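Local coordinates for interpain A (PDB 3BB7), which is the zymogen of a bacterial cysteine protease of the C10 family, with a papain-like catalytic domain that probably cleaves proteins, captured here with its pro-region, at residues T92-Q97 against T121-N126; A164-N169 against N180-L185. The protein carries 1 engineered substitution. One frame throughout, in Å; residues are numbered along the deposited sequence.

Overall arrangement
Both interactions lie in the catalytic part of the chain, the C10 peptidase domain of clan CA, and their centres are 9 Å apart. Interaction 1 comes first in sequence and closes before interaction 2 opens: it sets loop 92-97 on helix 116-128, which starts at the engineered Ala116 in the predicted nucleophile position. Interaction 2 folds loop 164-169 onto helix 176-192. The two loops are themselves joined, since Trp94 NE1 bonds to Lys167 O and Thr93 N to Asp168 O, and Asn126 packs on Met166. The helices also touch, through Ala122 and Leu185, so the two loops and two helices pack as one continuous unit in the peptidase domain.

Interaction 1: T92-Q97 against T121-N126; sequences TTWGQQ and TAQVLN. Unlike the reference sequence in segment 121-126: Val124 (reference Ala).
Gln123 reaches out from the central helix of the papain-like fold, helix 116-128, and its OE1 gathers two donors from the incoming loop 92-97. Thr92 OG1 gives a 2.8 Å bond to Gln123 OE1, tilted 29° from the carbonyl plane. Trp94 N binds the same Gln123 OE1 from the opposite face at 3.1 Å; the N-H points almost straight at the oxygen (172°) yet stands well above the carbonyl plane. The other end of the amide is also used, NE2 donating to Asn283 OD1, which should fix the rotation of the group, while Asn283 ND2 takes up Thr92 O.

A water completes the network: it donates to Thr92 OG1 and to Gln123 O, and accepts from Asn126 ND2 at 3.1 Å. Thr92 OG1 thus donates to the glutamine and accepts from the water. Next to these polar groups the Trp94 indole lies alongside the extended Gln123 chain, its ring plane 22° from the amide, with CE3 3.5 Å from Gln123 CG. The indole N-H is satisfied by Lys167 O. With CG trans to its backbone N, Asn126 places that amide carbon, like its CB, 3.6 Å from Trp94 CH2. Over one face of the indole, near its rim, sits Thr92 CG2, which also touches Asn126 ND2 at 3.4 Å.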
loop_
_atom_site.group_PDB
_atom_site.type_symbol
_atom_site.label_atom_id
_atom_site.label_comp_id
_atom_site.label_asym_id
_atom_site.label_seq_id
_atom_site.Cartn_x
_atom_site.Cartn_y
_atom_site.Cartn_z
ATOM N N THR A 92 7.638 5.720 8.236
ATOM C CA THR A 92 8.575 5.225 7.250
ATOM C C THR A 92 8.164 5.665 5.839
ATOM O O THR A 92 6.989 5.939 5.563
ATOM C CB THR A 92 8.632 3.693 7.282
ATOM O OG1 THR A 92 7.294 3.161 7.213
ATOM C CG2 THR A 92 9.307 3.211 8.538
ATOM N N THR A 93 9.148 5.730 4.946
ATOM C CA THR A 93 8.897 6.000 3.548
ATOM C C THR A 93 9.625 4.962 2.705
ATOM O O THR A 93 10.510 5.271 1.915
ATOM C CB THR A 93 9.317 7.435 3.150
ATOM O OG1 THR A 93 10.624 7.716 3.662
ATOM C CG2 THR A 93 8.320 8.439 3.701
ATOM N N TRP A 94 9.242 3.705 2.889
ATOM C CA TRP A 94 9.989 2.621 2.264
ATOM C C TRP A 94 9.618 2.372 0.808
ATOM O O TRP A 94 8.640 2.945 0.307
ATOM C CB TRP A 94 9.849 1.354 3.121
ATOM C CG TRP A 94 10.533 1.505 4.471
ATOM C CD1 TRP A 94 11.342 2.538 4.874
ATOM C CD2 TRP A 94 10.514 0.570 5.550
ATOM N NE1 TRP A 94 11.840 2.299 6.141
ATOM C CE2 TRP A 94 11.326 1.112 6.589
ATOM C CE3 TRP A 94 9.847 -0.654 5.776
ATOM C CZ2 TRP A 94 11.495 0.477 7.821
ATOM C CZ3 TRP A 94 10.038 -1.308 6.992
ATOM C CH2 TRP A 94 10.851 -0.731 8.005
ATOM N N GLY A 95 10.423 1.565 0.118
ATOM C CA GLY A 95 10.223 1.304 -1.288
ATOM C C GLY A 95 10.591 -0.134 -1.618
ATOM O O GLY A 95 10.565 -1.011 -0.723
ATOM N N GLN A 96 10.931 -0.394 -2.884
ATOM C CA GLN A 96 11.110 -1.770 -3.353
ATOM C C GLN A 96 12.511 -2.064 -3.888
ATOM O O GLN A 96 12.822 -3.233 -4.186
ATOM C CB GLN A 96 10.120 -2.078 -4.480
ATOM C CG GLN A 96 8.655 -2.048 -4.075
ATOM C CD GLN A 96 7.775 -2.667 -5.143
ATOM O OE1 GLN A 96 8.137 -3.680 -5.746
ATOM N NE2 GLN A 96 6.588 -2.067 -5.369
ATOM N N GLN A 97 13.344 -1.038 -4.040
ATOM C CA GLN A 97 14.702 -1.231 -4.570
ATOM C C GLN A 97 15.781 -1.093 -3.484
ATOM O O GLN A 97 15.527 -1.485 -2.333
ATOM C CB GLN A 97 14.925 -0.403 -5.839
ATOM C CG GLN A 97 13.923 -0.805 -6.905
ATOM C CD GLN A 97 14.189 -0.192 -8.228
ATOM O OE1 GLN A 97 13.749 0.923 -8.501
ATOM N NE2 GLN A 97 14.912 -0.913 -9.071
ATOM N N THR A 121 3.485 -4.678 3.763
ATOM C CA THR A 121 3.496 -5.523 4.957
ATOM C C THR A 121 4.658 -5.155 5.876
ATOM O O THR A 121 4.477 -5.021 7.087
ATOM C CB THR A 121 3.579 -6.997 4.521
ATOM O OG1 THR A 121 2.445 -7.300 3.693
ATOM C CG2 THR A 121 3.556 -7.916 5.725
ATOM N N ALA A 122 5.849 -4.943 5.318
ATOM C CA ALA A 122 7.006 -4.600 6.164
ATOM C C ALA A 122 6.745 -3.289 6.925
ATOM O O ALA A 122 7.093 -3.177 8.108
ATOM C CB ALA A 122 8.269 -4.529 5.300
ATOM N N GLN A 123 6.131 -2.310 6.258
ATOM C CA GLN A 123 5.897 -1.032 6.945
ATOM C C GLN A 123 4.874 -1.197 8.071
ATOM O O GLN A 123 5.007 -0.578 9.132
ATOM C CB GLN A 123 5.483 0.063 5.985
ATOM C CG GLN A 123 6.595 0.461 5.017
ATOM C CD GLN A 123 6.275 1.721 4.230
ATOM O OE1 GLN A 123 6.789 2.812 4.530
ATOM N NE2 GLN A 123 5.428 1.582 3.217
ATOM N N VAL A 124 3.842 -2.017 7.862
ATOM C CA VAL A 124 2.910 -2.272 8.955
ATOM C C VAL A 124 3.573 -3.042 10.103
ATOM O O VAL A 124 3.390 -2.676 11.258
ATOM C CB VAL A 124 1.647 -2.991 8.427
ATOM C CG1 VAL A 124 0.697 -3.386 9.619
ATOM C CG2 VAL A 124 0.910 -2.058 7.473
ATOM N N LEU A 125 4.347 -4.088 9.816
ATOM C CA LEU A 125 5.038 -4.817 10.905
ATOM C C LEU A 125 5.991 -3.910 11.670
ATOM O O LEU A 125 6.057 -3.949 12.912
ATOM C CB LEU A 125 5.809 -6.008 10.339
ATOM C CG LEU A 125 4.980 -7.314 10.270
ATOM C CD1 LEU A 125 3.557 -7.128 9.696
ATOM C CD2 LEU A 125 5.728 -8.452 9.588
ATOM N N ASN A 126 6.685 -3.030 10.959
ATOM C CA ASN A 126 7.604 -2.127 11.615
ATOM C C ASN A 126 6.863 -1.134 12.524
ATOM O O ASN A 126 7.366 -0.718 13.562
ATOM C CB ASN A 126 8.433 -1.338 10.593
ATOM C CG ASN A 126 9.407 -0.391 11.280
ATOM O OD1 ASN A 126 10.337 -0.827 11.988
ATOM N ND2 ASN A 126 9.201 0.909 11.076
HETATM O O HOH W 1 6.703 1.558 9.421
#

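Interaction 2: A164-N169 against N180-L185; sequences ANMKDN and NAVATL. Unlike the reference sequence in segment 164-169: Asn169 (reference Asp).
Met166 lays its thioether against helix 176-192, a helix of the C10 peptidase domain, where loop 164-169 folds back on the chain that follows it. The contact is van der Waals, mostly between carbon and sulfur atoms, and runs along the side of the helix formed by Ala181, Val182 and Leu185.

Ala181 is the small residue on which the loop sits. Its CB points toward the loop and meets Asn165 CB at 3.7 Å, with Asn165 O equally near, while the amide of Asn165 turns to Asp162 through ND2. The methionine also lies alongside this alanine, Met166 SD being 4.0 Å from Ala181 CB. At Val182 the sulfur rests nearer the backbone than the side chain, with Met166 SD 3.7 Å from Val182 CA. The methionine chain bends at chi2 (-79°) and then runs straight through chi3 (-177°), which carries its methyl onward to the next turn of the helix.

There Leu185, whose CB points toward the loop, receives it, with Met166 CE 3.9 Å from Leu185 CB. One branch of the leucine shares in this, Leu185 CD2 lying 4.0 Å from Met166 CE, and the side chain also packs on Trp163. Within the helix, Leu185 N makes only a weak bond to Ala181 O, at 3.4 Å. That same oxygen is the atom the terminal methyl approaches most closely, Met166 CE being 3.2 Å from Ala181 O.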
loop_
_atom_site.group_PDB
_atom_site.type_symbol
_atom_site.label_atom_id
_atom_site.label_comp_id
_atom_site.label_asym_id
_atom_site.label_seq_id
_atom_site.Cartn_x
_atom_site.Cartn_y
_atom_site.Cartn_z
ATOM N N ALA A 164 15.279 -2.094 16.072
ATOM C CA ALA A 164 16.031 -0.884 16.472
ATOM C C ALA A 164 16.855 -0.299 15.327
ATOM O O ALA A 164 17.249 0.873 15.432
ATOM C CB ALA A 164 16.936 -1.181 17.690
ATOM N N ASN A 165 17.109 -1.081 14.264
ATOM C CA ASN A 165 17.890 -0.613 13.106
ATOM C C ASN A 165 17.037 -0.357 11.866
ATOM O O ASN A 165 17.578 -0.171 10.756
ATOM C CB ASN A 165 19.035 -1.598 12.791
ATOM C CG ASN A 165 20.304 -1.295 13.562
ATOM O OD1 ASN A 165 20.703 -0.127 13.718
ATOM N ND2 ASN A 165 20.946 -2.343 14.062
ATOM N N MET A 166 15.714 -0.300 12.042
ATOM C CA MET A 166 14.825 0.070 10.930
ATOM C C MET A 166 14.683 1.585 10.842
ATOM O O MET A 166 13.929 2.194 11.580
ATOM C CB MET A 166 13.434 -0.554 11.093
ATOM C CG MET A 166 13.418 -1.998 11.387
ATOM S SD MET A 166 13.675 -2.967 9.923
ATOM C CE MET A 166 13.501 -4.646 10.616
ATOM N N LYS A 167 15.395 2.182 9.905
ATOM C CA LYS A 167 15.359 3.615 9.695
ATOM C C LYS A 167 14.059 4.019 9.010
ATOM O O LYS A 167 13.505 3.247 8.219
ATOM C CB LYS A 167 16.587 3.989 8.846
ATOM C CG LYS A 167 16.967 5.418 8.757
ATOM C CD LYS A 167 18.418 5.546 8.227
ATOM C CE LYS A 167 18.980 6.928 8.479
ATOM N NZ LYS A 167 18.283 7.710 9.528
ATOM N N ASP A 168 13.596 5.247 9.276
ATOM C CA ASP A 168 12.382 5.740 8.629
ATOM C C ASP A 168 12.624 5.916 7.127
ATOM O O ASP A 168 11.772 5.575 6.330
ATOM C CB ASP A 168 11.938 7.066 9.231
ATOM C CG ASP A 168 11.197 6.891 10.525
ATOM O OD1 ASP A 168 10.742 5.751 10.833
ATOM O OD2 ASP A 168 11.060 7.921 11.229
ATOM N N ASN A 169 13.798 6.437 6.760
ATOM C CA ASN A 169 14.076 6.930 5.403
ATOM C C ASN A 169 15.427 6.336 4.981
ATOM O O ASN A 169 16.407 6.519 5.673
ATOM C CB ASN A 169 14.176 8.471 5.503
ATOM C CG ASN A 169 14.366 9.169 4.162
ATOM O OD1 ASN A 169 14.559 8.537 3.105
ATOM N ND2 ASN A 169 14.316 10.513 4.201
ATOM N N ASN A 180 20.634 -4.010 6.312
ATOM C CA ASN A 180 20.321 -5.422 6.530
ATOM C C ASN A 180 19.036 -5.655 7.340
ATOM O O ASN A 180 18.300 -6.621 7.116
ATOM C CB ASN A 180 21.517 -6.097 7.170
ATOM C CG ASN A 180 22.633 -6.329 6.166
ATOM O OD1 ASN A 180 22.378 -6.419 4.961
ATOM N ND2 ASN A 180 23.846 -6.451 6.649
ATOM N N ALA A 181 18.788 -4.780 8.312
ATOM C CA ALA A 181 17.591 -4.893 9.132
ATOM C C ALA A 181 16.369 -4.853 8.266
ATOM O O ALA A 181 15.523 -5.737 8.353
ATOM C CB ALA A 181 17.538 -3.792 10.156
ATOM N N VAL A 182 16.259 -3.809 7.435
ATOM C CA VAL A 182 15.075 -3.676 6.618
ATOM C C VAL A 182 15.043 -4.707 5.477
ATOM O O VAL A 182 13.947 -5.182 5.127
ATOM C CB VAL A 182 14.855 -2.214 6.113
ATOM C CG1 VAL A 182 15.859 -1.810 5.024
ATOM C CG2 VAL A 182 13.445 -2.044 5.603
ATOM N N ALA A 183 16.210 -5.048 4.909
ATOM C CA ALA A 183 16.248 -6.007 3.804
ATOM C C ALA A 183 15.786 -7.389 4.250
ATOM O O ALA A 183 15.154 -8.088 3.482
ATOM C CB ALA A 183 17.644 -6.091 3.231
ATOM N N THR A 184 16.148 -7.791 5.479
ATOM C CA THR A 184 15.708 -9.071 6.026
ATOM C C THR A 184 14.187 -9.083 6.143
ATOM O O THR A 184 13.551 -10.045 5.720
ATOM C CB THR A 184 16.360 -9.297 7.395
ATOM O OG1 THR A 184 17.788 -9.375 7.223
ATOM C CG2 THR A 184 15.832 -10.567 8.032
ATOM N N LEU A 185 13.616 -8.018 6.721
ATOM C CA LEU A 185 12.174 -7.917 6.878
ATOM C C LEU A 185 11.447 -7.954 5.518
ATOM O O LEU A 185 10.457 -8.675 5.349
ATOM C CB LEU A 185 11.825 -6.648 7.670
ATOM C CG LEU A 185 10.332 -6.388 7.909
ATOM C CD1 LEU A 185 9.706 -7.534 8.772
ATOM C CD2 LEU A 185 10.111 -5.054 8.578
#